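Local coordinates for peroxiredoxin (Mycobacterium tuberculosis, PDB 5EPF), which is a thiol-specific peroxidase that reduces hydrogen peroxide and organic hydroperoxides to water and alcohols, protecting the cell against oxidative stress, at residues Ala56-Asp61 with His148-Leu153; Ala71-Ile76 with Arg92-Leu97. All coordinates share one frame; numbering follows the deposited sequence.

Interaction 1: Ala56-Asp61 with His148-Leu153; sequences ACHFRD and HADKAL. With SO4 (sulfate ion), chain B.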
loop_
_atom_site.group_PDB
_atom_site.type_symbol
_atom_site.label_atom_id
_atom_site.label_comp_id
_atom_site.label_asym_id
_atom_site.label_seq_id
_atom_site.Cartn_x
_atom_site.Cartn_y
_atom_site.Cartn_z
ATOM N N ALA A 56 5.384 -7.818 -2.255
ATOM C CA ALA A 56 6.018 -6.553 -2.596
ATOM C C ALA A 56 6.960 -6.701 -3.785
ATOM O O ALA A 56 7.090 -5.770 -4.588
ATOM C CB ALA A 56 6.747 -6.008 -1.367
ATOM N N CYS A 57 7.623 -7.853 -3.923
ATOM C CA CYS A 57 8.450 -8.074 -5.104
ATOM C C CYS A 57 7.607 -8.224 -6.365
ATOM O O CYS A 57 8.071 -7.878 -7.460
ATOM C CB CYS A 57 9.355 -9.290 -4.906
ATOM S SG CYS A 57 10.735 -8.975 -3.775
ATOM N N HIS A 58 6.383 -8.748 -6.246
ATOM C CA HIS A 58 5.501 -8.796 -7.407
ATOM C C HIS A 58 5.096 -7.388 -7.831
ATOM O O HIS A 58 5.122 -7.069 -9.027
ATOM C CB HIS A 58 4.298 -9.694 -7.110
ATOM C CG HIS A 58 3.491 -10.047 -8.320
ATOM N ND1 HIS A 58 4.045 -10.577 -9.462
ATOM C CD2 HIS A 58 2.161 -9.948 -8.562
ATOM C CE1 HIS A 58 3.093 -10.800 -10.352
ATOM N NE2 HIS A 58 1.941 -10.422 -9.832
ATOM N N PHE A 59 4.785 -6.510 -6.864
ATOM C CA PHE A 59 4.585 -5.096 -7.187
ATOM C C PHE A 59 5.816 -4.499 -7.858
ATOM O O PHE A 59 5.693 -3.771 -8.853
ATOM C CB PHE A 59 4.244 -4.294 -5.935
ATOM C CG PHE A 59 2.775 -4.299 -5.584
ATOM C CD1 PHE A 59 1.864 -3.569 -6.338
ATOM C CD2 PHE A 59 2.296 -5.026 -4.496
ATOM C CE1 PHE A 59 0.511 -3.568 -6.014
ATOM C CE2 PHE A 59 0.945 -5.033 -4.169
ATOM C CZ PHE A 59 0.046 -4.294 -4.945
ATOM N N ARG A 60 7.010 -4.797 -7.330
ATOM C CA ARG A 60 8.245 -4.295 -7.924
ATOM C C ARG A 60 8.357 -4.719 -9.379
ATOM O O ARG A 60 8.661 -3.904 -10.262
ATOM C CB ARG A 60 9.438 -4.859 -7.149
ATOM C CG ARG A 60 10.808 -4.464 -7.735
ATOM C CD ARG A 60 11.906 -5.357 -7.164
ATOM N NE ARG A 60 11.699 -6.746 -7.558
ATOM C CZ ARG A 60 12.312 -7.794 -7.013
ATOM N NH1 ARG A 60 13.186 -7.629 -6.022
ATOM N NH2 ARG A 60 12.038 -9.014 -7.452
ATOM N N ASP A 61 8.123 -6.011 -9.646
ATOM C CA ASP A 61 8.340 -6.576 -10.966
ATOM C C ASP A 61 7.350 -6.039 -11.981
ATOM O O ASP A 61 7.598 -6.155 -13.183
ATOM C CB ASP A 61 8.197 -8.099 -10.909
ATOM C CG ASP A 61 9.287 -8.788 -10.112
ATOM O OD1 ASP A 61 10.345 -8.181 -9.831
ATOM O OD2 ASP A 61 9.094 -9.990 -9.787
ATOM N N HIS A 148 -2.823 -9.320 -5.089
ATOM C CA HIS A 148 -2.881 -7.905 -4.729
ATOM C C HIS A 148 -2.485 -7.018 -5.903
ATOM O O HIS A 148 -3.262 -6.153 -6.324
ATOM C CB HIS A 148 -2.043 -7.658 -3.480
ATOM C CG HIS A 148 -2.666 -8.237 -2.261
ATOM N ND1 HIS A 148 -3.545 -7.528 -1.464
ATOM C CD2 HIS A 148 -2.602 -9.487 -1.742
ATOM C CE1 HIS A 148 -3.962 -8.309 -0.484
ATOM N NE2 HIS A 148 -3.416 -9.506 -0.639
ATOM N N ALA A 149 -1.321 -7.262 -6.497
ATOM C CA ALA A 149 -0.933 -6.461 -7.649
ATOM C C ALA A 149 -1.738 -6.844 -8.887
ATOM O O ALA A 149 -2.109 -5.970 -9.676
ATOM C CB ALA A 149 0.564 -6.556 -7.912
ATOM N N ASP A 150 -2.048 -8.137 -9.065
ATOM C CA ASP A 150 -2.722 -8.557 -10.293
ATOM C C ASP A 150 -4.130 -7.973 -10.376
ATOM O O ASP A 150 -4.544 -7.467 -11.427
ATOM C CB ASP A 150 -2.798 -10.088 -10.371
ATOM C CG ASP A 150 -1.429 -10.749 -10.544
ATOM O OD1 ASP A 150 -0.462 -10.079 -10.961
ATOM O OD2 ASP A 150 -1.320 -11.960 -10.241
ATOM N N LYS A 151 -4.895 -8.057 -9.285
ATOM C CA LYS A 151 -6.252 -7.514 -9.305
ATOM C C LYS A 151 -6.233 -6.001 -9.403
ATOM O O LYS A 151 -7.057 -5.415 -10.108
ATOM C CB LYS A 151 -7.049 -7.962 -8.077
ATOM C CG LYS A 151 -7.412 -9.416 -8.109
ATOM C CD LYS A 151 -7.890 -9.923 -6.765
ATOM C CE LYS A 151 -9.164 -9.244 -6.264
ATOM N NZ LYS A 151 -10.339 -9.576 -7.100
ATOM N N ALA A 152 -5.286 -5.351 -8.724
ATOM C CA ALA A 152 -5.176 -3.903 -8.824
ATOM C C ALA A 152 -4.889 -3.481 -10.255
ATOM O O ALA A 152 -5.536 -2.568 -10.790
ATOM C CB ALA A 152 -4.085 -3.398 -7.890
ATOM N N LEU A 153 -3.943 -4.159 -10.907
ATOM C CA LEU A 153 -3.616 -3.836 -12.289
ATOM C C LEU A 153 -4.808 -4.085 -13.206
ATOM O O LEU A 153 -5.095 -3.267 -14.092
ATOM C CB LEU A 153 -2.376 -4.624 -12.725
ATOM C CG LEU A 153 -1.853 -4.398 -14.136
ATOM C CD1 LEU A 153 -1.456 -2.936 -14.331
ATOM C CD2 LEU A 153 -0.690 -5.340 -14.456
HETATM S S SO4 B . 14.891 -10.962 -5.492
HETATM O O1 SO4 B . 14.642 -9.846 -4.591
HETATM O O2 SO4 B . 14.799 -12.244 -4.760
HETATM O O3 SO4 B . 13.917 -10.975 -6.587
HETATM O O4 SO4 B . 16.247 -10.856 -6.038
#
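His58 and Phe59 of helix 50-61 pack against Ala149 and Asp150 of helix 145-158 in a largely buried helix-helix contact, apolar at its centre and closed at one border by a polar bond. The axes of the two segments, 56-61 and 148-153, come within 9.5 Å at an angle of 42°. Ala149, whose small side chain lets a ring lie close, sets its CB over the centre of the Phe59 ring, 3.6 Å from the centroid, a CH-pi contact. The Phe59 ring also stacks with Phe42 of strand 39-43. Phe59 and Ala152, one from each helix, both touch Val40, so the two helices pack on the same strand of the central sheet of this thioredoxin-like peroxiredoxin fold; helix 50-61 carries the active-site Cys52. At the border His58, its CG anti to the backbone N (chi1 -167°), reaches across so that NE2 donates to Asp150 OD1 at 2.7 Å. That oxygen lies in the ring plane, but is met on its syn side, 35° out of the carboxylate plane, the two groups standing nearly perpendicular. The carboxylate would probably favour a protonated imidazole. His148 CB comes within 4.0 Å of Phe59 CE2, while its ring leads away and ND1 bonds Thr126.

Interaction 2: Ala71-Ile76 with Arg92-Leu97; sequences ASRVGI and RFDYPL. With SO4 (sulfate ion), chain B.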
loop_
_atom_site.group_PDB
_atom_site.type_symbol
_atom_site.label_atom_id
_atom_site.label_comp_id
_atom_site.label_asym_id
_atom_site.label_seq_id
_atom_site.Cartn_x
_atom_site.Cartn_y
_atom_site.Cartn_z
ATOM N N ALA A 71 -0.356 4.731 -12.938
ATOM C CA ALA A 71 -0.708 4.505 -11.547
ATOM C C ALA A 71 0.570 4.210 -10.783
ATOM O O ALA A 71 1.565 3.763 -11.358
ATOM C CB ALA A 71 -1.696 3.337 -11.403
ATOM N N SER A 72 0.539 4.445 -9.482
ATOM C CA SER A 72 1.715 4.208 -8.668
ATOM C C SER A 72 1.404 3.294 -7.488
ATOM O O SER A 72 0.272 3.172 -7.027
ATOM C CB SER A 72 2.302 5.517 -8.183
ATOM O OG SER A 72 1.425 6.101 -7.254
ATOM N N ARG A 73 2.447 2.650 -7.018
ATOM C CA ARG A 73 2.399 1.636 -5.976
ATOM C C ARG A 73 2.992 2.240 -4.710
ATOM O O ARG A 73 4.027 2.896 -4.771
ATOM C CB ARG A 73 3.326 0.466 -6.408
ATOM C CG ARG A 73 3.008 -0.118 -7.798
ATOM C CD ARG A 73 4.222 -0.775 -8.429
ATOM N NE ARG A 73 5.143 0.252 -8.833
ATOM C CZ ARG A 73 6.426 0.062 -9.073
ATOM N NH1 ARG A 73 6.975 -1.151 -9.058
ATOM N NH2 ARG A 73 7.152 1.105 -9.399
ATOM N N VAL A 74 2.356 2.006 -3.565
ATOM C CA VAL A 74 2.846 2.483 -2.272
ATOM C C VAL A 74 2.595 1.385 -1.246
ATOM O O VAL A 74 1.441 1.008 -1.003
ATOM C CB VAL A 74 2.157 3.780 -1.809
ATOM C CG1 VAL A 74 2.652 4.199 -0.419
ATOM C CG2 VAL A 74 2.375 4.914 -2.821
ATOM N N GLY A 75 3.674 0.850 -0.632
ATOM C CA GLY A 75 3.508 -0.105 0.453
ATOM C C GLY A 75 3.369 0.608 1.780
ATOM O O GLY A 75 3.840 1.734 1.935
ATOM N N ILE A 76 2.743 -0.052 2.751
ATOM C CA ILE A 76 2.537 0.552 4.064
ATOM C C ILE A 76 2.423 -0.549 5.105
ATOM O O ILE A 76 1.787 -1.588 4.878
ATOM C CB ILE A 76 1.314 1.507 4.055
ATOM C CG1 ILE A 76 1.057 2.140 5.430
ATOM C CG2 ILE A 76 0.070 0.818 3.486
ATOM C CD1 ILE A 76 0.008 3.247 5.397
ATOM N N ARG A 92 15.432 -3.786 -3.712
ATOM C CA ARG A 92 15.529 -2.809 -4.800
ATOM C C ARG A 92 14.146 -2.308 -5.236
ATOM O O ARG A 92 13.822 -2.238 -6.427
ATOM C CB ARG A 92 16.343 -3.376 -5.973
ATOM C CG ARG A 92 17.801 -3.757 -5.607
ATOM C CD ARG A 92 17.973 -5.241 -5.216
ATOM N NE ARG A 92 17.541 -6.142 -6.286
ATOM C CZ ARG A 92 17.005 -7.349 -6.098
ATOM N NH1 ARG A 92 16.843 -7.844 -4.869
ATOM N NH2 ARG A 92 16.634 -8.067 -7.146
ATOM N N PHE A 93 13.318 -1.950 -4.256
ATOM C CA PHE A 93 11.995 -1.415 -4.568
ATOM C C PHE A 93 12.100 -0.026 -5.174
ATOM O O PHE A 93 12.807 0.844 -4.660
ATOM C CB PHE A 93 11.112 -1.347 -3.325
ATOM C CG PHE A 93 10.715 -2.687 -2.783
ATOM C CD1 PHE A 93 10.399 -2.826 -1.441
ATOM C CD2 PHE A 93 10.674 -3.814 -3.603
ATOM C CE1 PHE A 93 10.037 -4.055 -0.925
ATOM C CE2 PHE A 93 10.306 -5.039 -3.085
ATOM C CZ PHE A 93 9.999 -5.161 -1.750
ATOM N N ASP A 94 11.369 0.182 -6.262
ATOM C CA ASP A 94 11.338 1.462 -6.962
ATOM C C ASP A 94 10.088 2.259 -6.607
ATOM O O ASP A 94 9.485 2.872 -7.487
ATOM C CB ASP A 94 11.419 1.230 -8.473
ATOM C CG ASP A 94 10.238 0.426 -9.008
ATOM O OD1 ASP A 94 9.805 -0.556 -8.356
ATOM O OD2 ASP A 94 9.736 0.796 -10.093
ATOM N N TYR A 95 9.671 2.246 -5.344
ATOM C CA TYR A 95 8.439 2.902 -4.926
ATOM C C TYR A 95 8.509 3.151 -3.420
ATOM O O TYR A 95 9.340 2.557 -2.719
ATOM C CB TYR A 95 7.200 2.069 -5.320
ATOM C CG TYR A 95 7.188 0.641 -4.800
ATOM C CD1 TYR A 95 6.690 0.347 -3.532
ATOM C CD2 TYR A 95 7.648 -0.429 -5.590
ATOM C CE1 TYR A 95 6.670 -0.930 -3.044
ATOM C CE2 TYR A 95 7.627 -1.737 -5.097
ATOM C CZ TYR A 95 7.140 -1.982 -3.823
ATOM O OH TYR A 95 7.077 -3.257 -3.301
ATOM N N PRO A 96 7.625 3.989 -2.883
ATOM C CA PRO A 96 7.658 4.293 -1.448
ATOM C C PRO A 96 7.100 3.173 -0.577
ATOM O O PRO A 96 6.111 2.512 -0.922
ATOM C CB PRO A 96 6.773 5.547 -1.340
ATOM C CG PRO A 96 6.645 6.082 -2.750
ATOM C CD PRO A 96 6.650 4.841 -3.596
ATOM N N LEU A 97 7.738 2.998 0.581
ATOM C CA LEU A 97 7.197 2.224 1.696
ATOM C C LEU A 97 6.967 3.202 2.836
ATOM O O LEU A 97 7.917 3.861 3.276
ATOM C CB LEU A 97 8.179 1.154 2.169
ATOM C CG LEU A 97 8.588 0.078 1.164
ATOM C CD1 LEU A 97 9.502 -0.918 1.853
ATOM C CD2 LEU A 97 7.381 -0.654 0.576
HETATM S S SO4 B . 14.891 -10.962 -5.492
HETATM O O1 SO4 B . 14.642 -9.846 -4.591
HETATM O O2 SO4 B . 14.799 -12.244 -4.760
HETATM O O3 SO4 B . 13.917 -10.975 -6.587
HETATM O O4 SO4 B . 16.247 -10.856 -6.038
#
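Arg73 and Asp94 form the charged part of this contact between strand 72-77 and the loop that leads into strand 97-99. The guanidinium grips the carboxylate end-on, one nitrogen to each oxygen. Arg73 NH2 to Asp94 OD2 is the shorter and straighter bond, 2.7 Å and 173°; Arg73 NH1 reaches Asp94 OD1 at 3.0 Å. The grip is skewed, for the two planes stand 65° apart and NH2 meets OD2 from above the carboxylate plane. Arginine suits the place because NH1 has a second acceptor in Phe59 O, which helps fix the rotation of the group.

Aromatic packing comes next. Tyr95 CD2 lies over one face of the Arg73 guanidinium, 3.6 Å from Arg73 NH1, with the planes well inclined, and Arg73 CB sits over a face of the tyrosine ring. Tyr95 holds its CG between the backbone N and the carbonyl carbon (chi1 56°), which swings the ring across the arginine chain while its OH bonds Ala56 O.

The backbone supplies the remaining polar link. Gly75 N donates to Pro96 O at 3.0 Å, and Gly75 pairs with Leu97 in a parallel bridge. Leu97 CA makes a CA-H...O contact of 3.4 Å to Gly75 O. Glycine fits here because Leu97 CD2 packs 3.9 Å from Gly75 CA, in the space a CB would take. Proline, lacking an N-H, can still offer its carbonyl to the strand.

Strand 72-77 lies between strands 39-43 and 97-99 in the parallel part of the central sheet, and helix 81-91 makes the right-handed beta-alpha-beta crossover joining it to strand 97-99. Leu97 packs against Phe87 and Ala88 of that helix, while Arg73 also touches helix 63-68.

In the fold
Interaction 1 joins two helices that cover the central sheet, whereas interaction 2 works within that sheet, where a strand meets the loop entering its edge strand. In both, the core is buried: ring-to-methyl packing in the first, backbone pairing of strands in the second. Polar chemistry lies nearer the surface, the His58-Asp150 bond at a partly exposed border and the salt bridge ending on exposed Asp94. Helix 50-61 belongs to interaction 1 yet serves both, since two of its backbone carbonyls accept from side chains of interaction 2. Arg60 and Arg92, one from each contact, also share a sulfate, probably from the crystallisation liquor.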